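Local coordinates for protein ethylbenzene dehydrogenase alpha-subunit (Aromatoleum aromaticum, PDB 2IVF) that belongs to the molybdopterin oxidoreductase family and holds a molybdenum atom, two pterin dinucleotide cofactors and an iron-sulfur cluster, at residues D75-L83 against F671-A679; Y655-T663 against N736-N747. One frame throughout, in Å; residues are numbered along the deposited sequence.

Contact 1. Residues D75-L83 against F671-A679; sequences DKVNWGSHL and FTFVDRSVA. With SF4 (iron/sulfur cluster), chain K.
K76 and N78 reach from strand 76-80 to D675 and S677, near the end of strand 671-676 and in the loop after it. The lysine leaves its backbone with CG wedged between N and the carbonyl carbon (chi1 67°), then runs extended until NZ meets the carbonyl O of S677 at 2.6 Å, in the carbonyl plane and on a lone pair. The same NZ gives a second bond, to N78 OD1 at 2.9 Å, and so ties down one end of that amide. From the other end N78 ND2 reaches D675 OD2 at 3.1 Å; amide and carboxylate planes stand 73° apart, and the oxygen is met from above the carboxylate plane, a bent bond. N78 CB also sits close to S677 OG, 3.1 Å away.

Further along, the backbones meet once by a direct hydrogen bond, D675 N to W79 O at 3.0 Å. A water lies beside it, donating to W79 O and D675 O while accepting from S677 OG. W79 and F673 cross at about a right angle, with indole CD1 in plane at the edge of the phenyl ring; W79 NE1 is hydrogen-bonded to K764 O. The backbones come nearest at G80, whose CA lies 4.3 Å from V674 CA. Beyond it V674 CG2 fits against S81 CB, and L83 CD1 meets this methyl at 3.9 Å, tip to tip.

H82 turns from the strand pair to the iron-sulfur cluster, its ND1 binding iron FE3. S81 OG bonds to C92 O in the same pocket. The contact joins the sheet of strands 76-80, 94-99 and 102-108 to that of 659-661, 670-676 and 767-769. S81 N, S81 O and F673 O are buried with no partner in the model: polar bonding serves the K76 end, packing the end by the cluster.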
loop_
_atom_site.group_PDB
_atom_site.type_symbol
_atom_site.label_atom_id
_atom_site.label_comp_id
_atom_site.label_asym_id
_atom_site.label_seq_id
_atom_site.Cartn_x
_atom_site.Cartn_y
_atom_site.Cartn_z
ATOM N N ASP A 75 17.234 7.415 21.155
ATOM C CA ASP A 75 18.558 8.038 21.289
ATOM C C ASP A 75 18.735 9.228 20.348
ATOM O O ASP A 75 19.329 10.238 20.719
ATOM C CB ASP A 75 19.654 7.002 21.006
ATOM C CG ASP A 75 19.726 5.896 22.075
ATOM O OD1 ASP A 75 19.299 6.133 23.224
ATOM O OD2 ASP A 75 20.268 4.806 21.764
ATOM N N LYS A 76 18.316 9.064 19.100
ATOM C CA LYS A 76 18.439 10.144 18.122
ATOM C C LYS A 76 17.408 10.048 17.022
ATOM O O LYS A 76 16.715 9.049 16.864
ATOM C CB LYS A 76 19.841 10.179 17.515
ATOM C CG LYS A 76 20.151 8.995 16.680
ATOM C CD LYS A 76 21.310 9.208 15.672
ATOM C CE LYS A 76 21.328 7.963 14.720
ATOM N NZ LYS A 76 21.997 8.161 13.405
ATOM N N VAL A 77 17.297 11.116 16.255
ATOM C CA VAL A 77 16.332 11.182 15.173
ATOM C C VAL A 77 17.057 11.781 13.992
ATOM O O VAL A 77 17.783 12.773 14.142
ATOM C CB VAL A 77 15.093 12.045 15.521
ATOM C CG1 VAL A 77 14.161 12.081 14.337
ATOM C CG2 VAL A 77 14.385 11.519 16.787
ATOM N N ASN A 78 16.882 11.150 12.843
ATOM C CA ASN A 78 17.409 11.615 11.544
ATOM C C ASN A 78 16.283 11.730 10.534
ATOM O O ASN A 78 15.196 11.189 10.748
ATOM C CB ASN A 78 18.381 10.570 10.999
ATOM C CG ASN A 78 19.609 10.387 11.891
ATOM O OD1 ASN A 78 19.601 9.582 12.795
ATOM N ND2 ASN A 78 20.661 11.117 11.614
ATOM N N TRP A 79 16.570 12.350 9.392
ATOM C CA TRP A 79 15.630 12.381 8.309
ATOM C C TRP A 79 15.655 11.077 7.531
ATOM O O TRP A 79 16.701 10.520 7.248
ATOM C CB TRP A 79 15.963 13.500 7.303
ATOM C CG TRP A 79 15.819 14.870 7.802
ATOM C CD1 TRP A 79 16.753 15.848 7.729
ATOM C CD2 TRP A 79 14.692 15.435 8.451
ATOM N NE1 TRP A 79 16.248 17.023 8.244
ATOM C CE2 TRP A 79 14.988 16.791 8.699
ATOM C CE3 TRP A 79 13.430 14.937 8.817
ATOM C CZ2 TRP A 79 14.101 17.644 9.329
ATOM C CZ3 TRP A 79 12.548 15.800 9.425
ATOM C CH2 TRP A 79 12.878 17.127 9.663
ATOM N N GLY A 80 14.468 10.596 7.183
ATOM C CA GLY A 80 14.376 9.476 6.281
ATOM C C GLY A 80 13.184 9.569 5.357
ATOM O O GLY A 80 12.268 10.351 5.546
ATOM N N SER A 81 13.275 8.775 4.308
ATOM C CA SER A 81 12.202 8.534 3.378
ATOM C C SER A 81 12.513 7.189 2.707
ATOM O O SER A 81 13.467 6.492 3.116
ATOM C CB SER A 81 12.043 9.660 2.343
ATOM O OG SER A 81 10.770 9.580 1.740
ATOM N N HIS A 82 11.701 6.814 1.721
ATOM C CA HIS A 82 11.781 5.505 1.051
ATOM C C HIS A 82 12.021 5.697 -0.454
ATOM O O HIS A 82 11.425 6.564 -1.055
ATOM C CB HIS A 82 10.493 4.753 1.401
ATOM C CG HIS A 82 10.080 4.960 2.832
ATOM N ND1 HIS A 82 9.003 5.746 3.217
ATOM C CD2 HIS A 82 10.706 4.606 3.979
ATOM C CE1 HIS A 82 8.966 5.826 4.535
ATOM N NE2 HIS A 82 9.972 5.118 5.024
ATOM N N LEU A 83 12.937 4.924 -1.040
ATOM C CA LEU A 83 13.337 5.150 -2.421
ATOM C C LEU A 83 12.550 4.277 -3.392
ATOM O O LEU A 83 12.557 4.548 -4.580
ATOM C CB LEU A 83 14.836 4.944 -2.567
ATOM C CG LEU A 83 15.709 5.972 -1.822
ATOM C CD1 LEU A 83 15.145 7.397 -1.825
ATOM C CD2 LEU A 83 15.915 5.535 -0.397
ATOM N N PHE A 671 11.754 17.280 -3.290
ATOM C CA PHE A 671 12.774 16.259 -3.053
ATOM C C PHE A 671 12.999 16.122 -1.573
ATOM O O PHE A 671 12.996 17.116 -0.833
ATOM C CB PHE A 671 14.101 16.716 -3.642
ATOM C CG PHE A 671 14.203 16.541 -5.100
ATOM C CD1 PHE A 671 13.617 17.440 -5.968
ATOM C CD2 PHE A 671 14.885 15.458 -5.619
ATOM C CE1 PHE A 671 13.731 17.278 -7.346
ATOM C CE2 PHE A 671 15.008 15.287 -6.992
ATOM C CZ PHE A 671 14.424 16.209 -7.846
ATOM N N THR A 672 13.271 14.908 -1.139
ATOM C CA THR A 672 13.418 14.644 0.323
ATOM C C THR A 672 14.706 13.892 0.537
ATOM O O THR A 672 15.106 13.012 -0.253
ATOM C CB THR A 672 12.182 13.889 0.864
ATOM O OG1 THR A 672 11.030 14.738 0.759
ATOM C CG2 THR A 672 12.333 13.446 2.326
ATOM N N PHE A 673 15.389 14.306 1.594
ATOM C CA PHE A 673 16.656 13.743 2.025
ATOM C C PHE A 673 16.496 12.454 2.817
ATOM O O PHE A 673 15.611 12.317 3.669
ATOM C CB PHE A 673 17.376 14.778 2.884
ATOM C CG PHE A 673 18.669 14.310 3.466
ATOM C CD1 PHE A 673 19.703 13.908 2.648
ATOM C CD2 PHE A 673 18.863 14.302 4.819
ATOM C CE1 PHE A 673 20.955 13.484 3.200
ATOM C CE2 PHE A 673 20.087 13.916 5.376
ATOM C CZ PHE A 673 21.134 13.506 4.558
ATOM N N VAL A 674 17.353 11.482 2.509
ATOM C CA VAL A 674 17.361 10.258 3.236
ATOM C C VAL A 674 18.753 10.125 3.820
ATOM O O VAL A 674 19.734 9.972 3.104
ATOM C CB VAL A 674 17.003 9.032 2.377
ATOM C CG1 VAL A 674 17.037 7.755 3.252
ATOM C CG2 VAL A 674 15.642 9.169 1.662
ATOM N N ASP A 675 18.824 10.199 5.139
ATOM C CA ASP A 675 20.075 10.107 5.815
ATOM C C ASP A 675 20.509 8.647 5.943
ATOM O O ASP A 675 19.706 7.713 5.843
ATOM C CB ASP A 675 19.996 10.758 7.213
ATOM C CG ASP A 675 21.333 11.319 7.691
ATOM O OD1 ASP A 675 22.406 11.088 7.082
ATOM O OD2 ASP A 675 21.320 12.001 8.740
ATOM N N ARG A 676 21.789 8.481 6.203
ATOM C CA ARG A 676 22.290 7.221 6.707
ATOM C C ARG A 676 22.078 7.244 8.250
ATOM O O ARG A 676 22.932 7.686 8.990
ATOM C CB ARG A 676 23.745 7.076 6.293
ATOM C CG ARG A 676 24.385 5.733 6.620
ATOM C CD ARG A 676 25.837 5.749 6.170
ATOM N NE ARG A 676 26.518 4.468 6.294
ATOM C CZ ARG A 676 27.205 4.056 7.370
ATOM N NH1 ARG A 676 27.279 4.795 8.471
ATOM N NH2 ARG A 676 27.805 2.887 7.349
ATOM N N SER A 677 20.930 6.768 8.711
ATOM C CA SER A 677 20.580 6.768 10.139
ATOM C C SER A 677 21.352 5.720 10.903
ATOM O O SER A 677 21.782 5.966 12.005
ATOM C CB SER A 677 19.079 6.537 10.347
ATOM O OG SER A 677 18.327 7.639 9.911
ATOM N N VAL A 678 21.584 4.585 10.266
ATOM C CA VAL A 678 22.301 3.457 10.855
ATOM C C VAL A 678 23.143 2.833 9.757
ATOM O O VAL A 678 22.831 3.023 8.572
ATOM C CB VAL A 678 21.313 2.397 11.382
ATOM C CG1 VAL A 678 20.482 2.943 12.565
ATOM C CG2 VAL A 678 20.425 1.940 10.243
ATOM N N ALA A 679 24.220 2.151 10.148
ATOM C CA ALA A 679 25.100 1.445 9.236
ATOM C C ALA A 679 24.297 0.310 8.637
ATOM O O ALA A 679 23.449 -0.285 9.328
ATOM C CB ALA A 679 26.377 0.883 9.967
HETATM FE FE1 SF4 K . 4.839 5.485 1.492
HETATM FE FE2 SF4 K . 5.663 8.063 1.268
HETATM FE FE3 SF4 K . 7.457 6.160 1.774
HETATM FE FE4 SF4 K . 6.259 6.283 -0.692
HETATM S S1 SF4 K . 7.719 7.786 0.163
HETATM S S2 SF4 K . 6.620 4.376 0.641
HETATM S S3 SF4 K . 4.193 7.042 -0.072
HETATM S S4 SF4 K . 5.745 6.798 3.176
HETATM O O HOH W 1 17.464 7.864 7.390
#

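Contact 2. Residues Y655-T663 against N736-N747; sequences YYEKHEMTT and NEDCLKEMVDIN. With MD1 (phosphoric acid 4-(2-amino-4-oxo-3,4,5,6,-tetrahydro-pteridin-6-yl)-2-hydroxy-3,4-dimercapto-but-3-en-yl ester guanylate ester), chain N.
H659 and M661 face helix 736-747 from strand 659-661, with E660 between them pointing the other way. The imidazole of H659 lies over E737: CB of the glutamate makes a CH-pi contact 3.8 Å from the ring centroid, and the carboxylate stacks at 21° to the ring plane. A water links H659 ND1 to E737 N at the start of the helix, while E737 OE2 is hydrogen-bonded to Y759 OH. At the same end N736 ND2 donates an N-H to H659 O at 2.9 Å, nearly along the C=O axis.

L740 fills the middle, CD1 resting 3.6 Å from M661 CB and CD2 against E660 O. M661 leaves with CG anti to its backbone N (chi1 -171°) and bends at the sulfur (chi3 63°), which brings CE to M743 CB and N747 OD1.

In the second shell, E660 OE1 accepts from M661 N at 2.8 Å; a water joins E660 OE2, which also accepts from I198 N, to N736 ND2. At the corner of the chain, K658 NZ donates to MD1 O6 and A653 O and forms a salt bridge with E687. Polar bonds at the helix start thus give way to methionine-leucine packing, where N747 OD1 is buried without a hydrogen-bond partner.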
loop_
_atom_site.group_PDB
_atom_site.type_symbol
_atom_site.label_atom_id
_atom_site.label_comp_id
_atom_site.label_asym_id
_atom_site.label_seq_id
_atom_site.Cartn_x
_atom_site.Cartn_y
_atom_site.Cartn_z
ATOM N N TYR A 655 16.725 1.453 2.767
ATOM C CA TYR A 655 16.355 2.839 3.091
ATOM C C TYR A 655 16.745 3.107 4.531
ATOM O O TYR A 655 16.638 2.225 5.404
ATOM C CB TYR A 655 14.862 3.147 2.836
ATOM C CG TYR A 655 14.334 2.479 1.590
ATOM C CD1 TYR A 655 15.144 2.287 0.460
ATOM C CD2 TYR A 655 13.041 1.986 1.553
ATOM C CE1 TYR A 655 14.663 1.651 -0.651
ATOM C CE2 TYR A 655 12.561 1.347 0.451
ATOM C CZ TYR A 655 13.360 1.174 -0.627
ATOM O OH TYR A 655 12.853 0.514 -1.661
ATOM N N TYR A 656 17.233 4.321 4.756
ATOM C CA TYR A 656 17.730 4.789 6.069
ATOM C C TYR A 656 19.145 4.340 6.351
ATOM O O TYR A 656 19.741 4.748 7.364
ATOM C CB TYR A 656 16.908 4.332 7.267
ATOM C CG TYR A 656 15.411 4.507 7.276
ATOM C CD1 TYR A 656 14.752 5.381 6.405
ATOM C CD2 TYR A 656 14.650 3.799 8.212
ATOM C CE1 TYR A 656 13.367 5.510 6.436
ATOM C CE2 TYR A 656 13.292 3.902 8.260
ATOM C CZ TYR A 656 12.633 4.786 7.379
ATOM O OH TYR A 656 11.277 4.906 7.438
ATOM N N GLU A 657 19.703 3.515 5.480
ATOM C CA GLU A 657 21.025 2.887 5.722
ATOM C C GLU A 657 22.080 3.378 4.742
ATOM O O GLU A 657 23.219 2.878 4.717
ATOM C CB GLU A 657 20.932 1.383 5.591
ATOM C CG GLU A 657 20.040 0.705 6.628
ATOM C CD GLU A 657 19.963 -0.798 6.447
ATOM O OE1 GLU A 657 20.226 -1.267 5.329
ATOM O OE2 GLU A 657 19.628 -1.511 7.428
ATOM N N LYS A 658 21.682 4.355 3.924
ATOM C CA LYS A 658 22.532 4.969 2.914
ATOM C C LYS A 658 21.971 6.325 2.545
ATOM O O LYS A 658 20.755 6.544 2.517
ATOM C CB LYS A 658 22.613 4.097 1.677
ATOM C CG LYS A 658 21.295 3.918 0.955
ATOM C CD LYS A 658 21.387 2.712 -0.041
ATOM C CE LYS A 658 20.004 2.520 -0.623
ATOM N NZ LYS A 658 19.882 1.261 -1.418
ATOM N N HIS A 659 22.857 7.274 2.278
ATOM C CA HIS A 659 22.380 8.624 1.899
ATOM C C HIS A 659 21.701 8.529 0.536
ATOM O O HIS A 659 22.182 7.812 -0.372
ATOM C CB HIS A 659 23.513 9.596 1.795
ATOM C CG HIS A 659 24.328 9.712 3.035
ATOM N ND1 HIS A 659 25.376 8.861 3.313
ATOM C CD2 HIS A 659 24.266 10.591 4.061
ATOM C CE1 HIS A 659 25.915 9.200 4.470
ATOM N NE2 HIS A 659 25.275 10.258 4.938
ATOM N N GLU A 660 20.570 9.222 0.411
ATOM C CA GLU A 660 19.832 9.266 -0.848
ATOM C C GLU A 660 18.936 10.475 -0.907
ATOM O O GLU A 660 18.846 11.265 0.029
ATOM C CB GLU A 660 18.982 7.982 -0.995
ATOM C CG GLU A 660 19.576 6.911 -1.889
ATOM C CD GLU A 660 19.563 7.314 -3.355
ATOM O OE1 GLU A 660 19.017 8.395 -3.663
ATOM O OE2 GLU A 660 20.094 6.560 -4.192
ATOM N N MET A 661 18.276 10.624 -2.052
ATOM C CA MET A 661 17.283 11.650 -2.211
ATOM C C MET A 661 16.137 11.009 -2.950
ATOM O O MET A 661 16.387 10.203 -3.847
ATOM C CB MET A 661 17.854 12.722 -3.087
ATOM C CG MET A 661 17.062 13.939 -3.201
ATOM S SD MET A 661 18.157 15.181 -3.952
ATOM C CE MET A 661 18.461 14.413 -5.505
ATOM N N THR A 662 14.904 11.362 -2.599
ATOM C CA THR A 662 13.758 10.815 -3.310
ATOM C C THR A 662 13.694 11.365 -4.750
ATOM O O THR A 662 14.469 12.223 -5.130
ATOM C CB THR A 662 12.497 11.129 -2.571
ATOM O OG1 THR A 662 12.408 12.542 -2.408
ATOM C CG2 THR A 662 12.522 10.468 -1.201
ATOM N N THR A 663 12.842 10.771 -5.574
ATOM C CA THR A 663 12.741 11.131 -6.979
ATOM C C THR A 663 11.316 11.526 -7.245
ATOM O O THR A 663 10.511 10.716 -7.714
ATOM C CB THR A 663 13.110 9.954 -7.897
ATOM O OG1 THR A 663 12.249 8.830 -7.625
ATOM C CG2 THR A 663 14.562 9.550 -7.652
ATOM N N ASN A 736 27.518 6.763 -1.709
ATOM C CA ASN A 736 26.278 7.497 -1.849
ATOM C C ASN A 736 26.377 8.941 -1.417
ATOM O O ASN A 736 25.839 9.793 -2.090
ATOM C CB ASN A 736 25.123 6.831 -1.099
ATOM C CG ASN A 736 24.493 5.667 -1.904
ATOM O OD1 ASN A 736 25.183 5.006 -2.685
ATOM N ND2 ASN A 736 23.180 5.480 -1.762
ATOM N N GLU A 737 27.046 9.218 -0.314
ATOM C CA GLU A 737 27.122 10.615 0.146
ATOM C C GLU A 737 27.830 11.455 -0.931
ATOM O O GLU A 737 27.410 12.583 -1.221
ATOM C CB GLU A 737 27.797 10.788 1.518
ATOM C CG GLU A 737 27.608 12.252 1.993
ATOM C CD GLU A 737 27.843 12.515 3.476
ATOM O OE1 GLU A 737 28.871 12.053 3.995
ATOM O OE2 GLU A 737 26.966 13.224 4.075
ATOM N N ASP A 738 28.887 10.902 -1.529
ATOM C CA ASP A 738 29.609 11.572 -2.604
ATOM C C ASP A 738 28.653 11.907 -3.739
ATOM O O ASP A 738 28.619 13.045 -4.212
ATOM C CB ASP A 738 30.685 10.674 -3.170
ATOM C CG ASP A 738 31.843 10.451 -2.228
ATOM O OD1 ASP A 738 32.079 11.270 -1.308
ATOM O OD2 ASP A 738 32.536 9.438 -2.460
ATOM N N CYS A 739 27.886 10.893 -4.153
ATOM C CA CYS A 739 26.951 10.995 -5.266
ATOM C C CYS A 739 25.765 11.938 -4.964
ATOM O O CYS A 739 25.318 12.644 -5.858
ATOM C CB CYS A 739 26.423 9.624 -5.629
ATOM S SG CYS A 739 27.708 8.600 -6.373
ATOM N N LEU A 740 25.311 11.951 -3.710
ATOM C CA LEU A 740 24.247 12.823 -3.267
ATOM C C LEU A 740 24.672 14.260 -3.376
ATOM O O LEU A 740 23.914 15.085 -3.847
ATOM C CB LEU A 740 23.807 12.480 -1.861
ATOM C CG LEU A 740 22.578 13.244 -1.349
ATOM C CD1 LEU A 740 21.397 13.142 -2.318
ATOM C CD2 LEU A 740 22.148 12.776 0.034
ATOM N N LYS A 741 25.856 14.583 -2.896
ATOM C CA LYS A 741 26.393 15.907 -3.028
ATOM C C LYS A 741 26.485 16.317 -4.503
ATOM O O LYS A 741 26.215 17.444 -4.845
ATOM C CB LYS A 741 27.771 15.962 -2.420
ATOM C CG LYS A 741 27.760 15.756 -0.907
ATOM C CD LYS A 741 29.191 15.724 -0.367
ATOM C CE LYS A 741 29.159 15.970 1.127
ATOM N NZ LYS A 741 30.504 15.880 1.615
ATOM N N GLU A 742 26.892 15.388 -5.371
ATOM C CA GLU A 742 26.926 15.680 -6.801
ATOM C C GLU A 742 25.509 15.892 -7.375
ATOM O O GLU A 742 25.305 16.789 -8.211
ATOM C CB GLU A 742 27.624 14.558 -7.562
ATOM C CG GLU A 742 27.729 14.798 -9.042
ATOM C CD GLU A 742 28.506 16.015 -9.411
ATOM O OE1 GLU A 742 29.327 16.498 -8.605
ATOM O OE2 GLU A 742 28.288 16.510 -10.538
ATOM N N MET A 743 24.560 15.089 -6.935
ATOM C CA MET A 743 23.173 15.274 -7.374
ATOM C C MET A 743 22.636 16.606 -6.911
ATOM O O MET A 743 21.863 17.217 -7.613
ATOM C CB MET A 743 22.278 14.191 -6.858
ATOM C CG MET A 743 22.485 12.873 -7.526
ATOM S SD MET A 743 21.262 11.739 -6.955
ATOM C CE MET A 743 21.528 10.473 -8.199
ATOM N N VAL A 744 23.050 17.064 -5.724
ATOM C CA VAL A 744 22.595 18.376 -5.257
ATOM C C VAL A 744 23.171 19.447 -6.185
ATOM O O VAL A 744 22.470 20.361 -6.584
ATOM C CB VAL A 744 22.956 18.637 -3.796
ATOM C CG1 VAL A 744 22.756 20.122 -3.453
ATOM C CG2 VAL A 744 22.109 17.724 -2.881
ATOM N N ASP A 745 24.437 19.319 -6.550
ATOM C CA ASP A 745 25.088 20.267 -7.480
ATOM C C ASP A 745 24.422 20.266 -8.850
ATOM O O ASP A 745 24.282 21.300 -9.482
ATOM C CB ASP A 745 26.554 19.923 -7.667
ATOM C CG ASP A 745 27.450 20.539 -6.597
ATOM O OD1 ASP A 745 26.928 21.229 -5.677
ATOM O OD2 ASP A 745 28.673 20.347 -6.724
ATOM N N ILE A 746 24.060 19.086 -9.310
ATOM C CA ILE A 746 23.342 18.932 -10.571
ATOM C C ILE A 746 22.001 19.671 -10.468
ATOM O O ILE A 746 21.705 20.480 -11.317
ATOM C CB ILE A 746 23.098 17.450 -10.931
ATOM C CG1 ILE A 746 24.412 16.740 -11.293
ATOM C CG2 ILE A 746 22.007 17.347 -12.045
ATOM C CD1 ILE A 746 24.293 15.205 -11.291
ATOM N N ASN A 747 21.231 19.447 -9.389
ATOM C CA ASN A 747 19.958 20.138 -9.209
ATOM C C ASN A 747 20.116 21.652 -9.155
ATOM O O ASN A 747 19.254 22.409 -9.649
ATOM C CB ASN A 747 19.218 19.631 -7.935
ATOM C CG ASN A 747 18.487 18.304 -8.149
ATOM O OD1 ASN A 747 17.944 17.735 -7.204
ATOM N ND2 ASN A 747 18.480 17.802 -9.358
HETATM P PB MD1 N . 9.950 -4.264 -10.253
HETATM O O3B MD1 N . 9.496 -4.461 -8.750
HETATM O O1B MD1 N . 10.717 -2.993 -10.312
HETATM O O2B MD1 N . 10.432 -5.517 -10.876
HETATM O O3A MD1 N . 8.555 -3.989 -10.955
HETATM C C10 MD1 N . 7.999 -2.664 -11.102
HETATM C C11 MD1 N . 6.604 -2.910 -11.653
HETATM O O11 MD1 N . 5.834 -3.326 -10.475
HETATM C C12 MD1 N . 6.015 -1.629 -12.180
HETATM S S12 MD1 N . 6.667 -0.101 -11.773
HETATM C C13 MD1 N . 4.883 -1.633 -12.954
HETATM S S13 MD1 N . 4.167 -0.211 -13.515
HETATM C C14 MD1 N . 4.214 -2.882 -13.385
HETATM N N15 MD1 N . 2.866 -3.105 -12.988
HETATM C C16 MD1 N . 2.235 -4.295 -13.244
HETATM C C15 MD1 N . 0.890 -4.381 -12.933
HETATM O O14 MD1 N . 0.263 -3.403 -12.444
HETATM N N17 MD1 N . 0.337 -5.604 -13.130
HETATM C C17 MD1 N . 1.062 -6.663 -13.678
HETATM N N16 MD1 N . 0.410 -7.804 -13.851
HETATM N N18 MD1 N . 2.356 -6.527 -14.013
HETATM C C20 MD1 N . 2.935 -5.364 -13.808
HETATM N N8 MD1 N . 4.228 -5.204 -14.191
HETATM C C7 MD1 N . 5.015 -4.022 -13.964
HETATM P PA MD1 N . 9.901 -5.520 -7.608
HETATM O O1A MD1 N . 9.594 -4.830 -6.319
HETATM O O2A MD1 N . 9.183 -6.784 -7.887
HETATM O "O5'" MD1 N . 11.455 -5.766 -7.749
HETATM C "C5'" MD1 N . 12.302 -4.694 -7.352
HETATM C "C4'" MD1 N . 13.340 -5.197 -6.437
HETATM O "O4'" MD1 N . 13.997 -4.015 -5.994
HETATM C "C1'" MD1 N . 14.467 -4.341 -4.685
HETATM N N9 MD1 N . 14.817 -3.178 -3.859
HETATM C C4 MD1 N . 16.067 -2.817 -3.608
HETATM N N3 MD1 N . 17.227 -3.368 -4.038
HETATM C C2 MD1 N . 18.394 -2.835 -3.677
HETATM N N2 MD1 N . 19.565 -3.372 -4.116
HETATM N N1 MD1 N . 18.379 -1.773 -2.795
HETATM C C6 MD1 N . 17.241 -1.169 -2.319
HETATM O O6 MD1 N . 17.340 -0.180 -1.592
HETATM C C5 MD1 N . 16.018 -1.706 -2.750
HETATM N N7 MD1 N . 14.740 -1.439 -2.507
HETATM C C8 MD1 N . 14.023 -2.333 -3.195
HETATM C "C2'" MD1 N . 13.310 -5.095 -4.036
HETATM O "O2'" MD1 N . 13.719 -5.968 -2.955
HETATM C "C3'" MD1 N . 12.664 -5.835 -5.217
HETATM O "O3'" MD1 N . 12.945 -7.259 -5.188
HETATM O O HOH W 2 27.191 7.222 1.844
HETATM O O HOH W 3 21.333 4.130 -3.517
#

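Overall arrangement
Contacts 1 and 2 are both largely buried and share one small antiparallel sheet, in which strands 659-661 and 670-676 are neighbours. Contact 1 joins 671-679 to strand 76-80 of another sheet; contact 2 packs a helix against the neighbouring strand. Their centres lie 11 Å apart, and they touch directly: S677 N reaches Y656 O, and H82 NE2 reaches Y656 OH, both probable hydrogen bonds. Y655 packs on L83 close to MD1. Contact 1 relies on lysine and amide bonds and one backbone bond beside the iron-sulfur cluster, whereas contact 2 has a stacked histidine, one direct amide bond and a sulfur-rich apolar patch, and its 655-663 segment reaches MD1 through Y655 and K658.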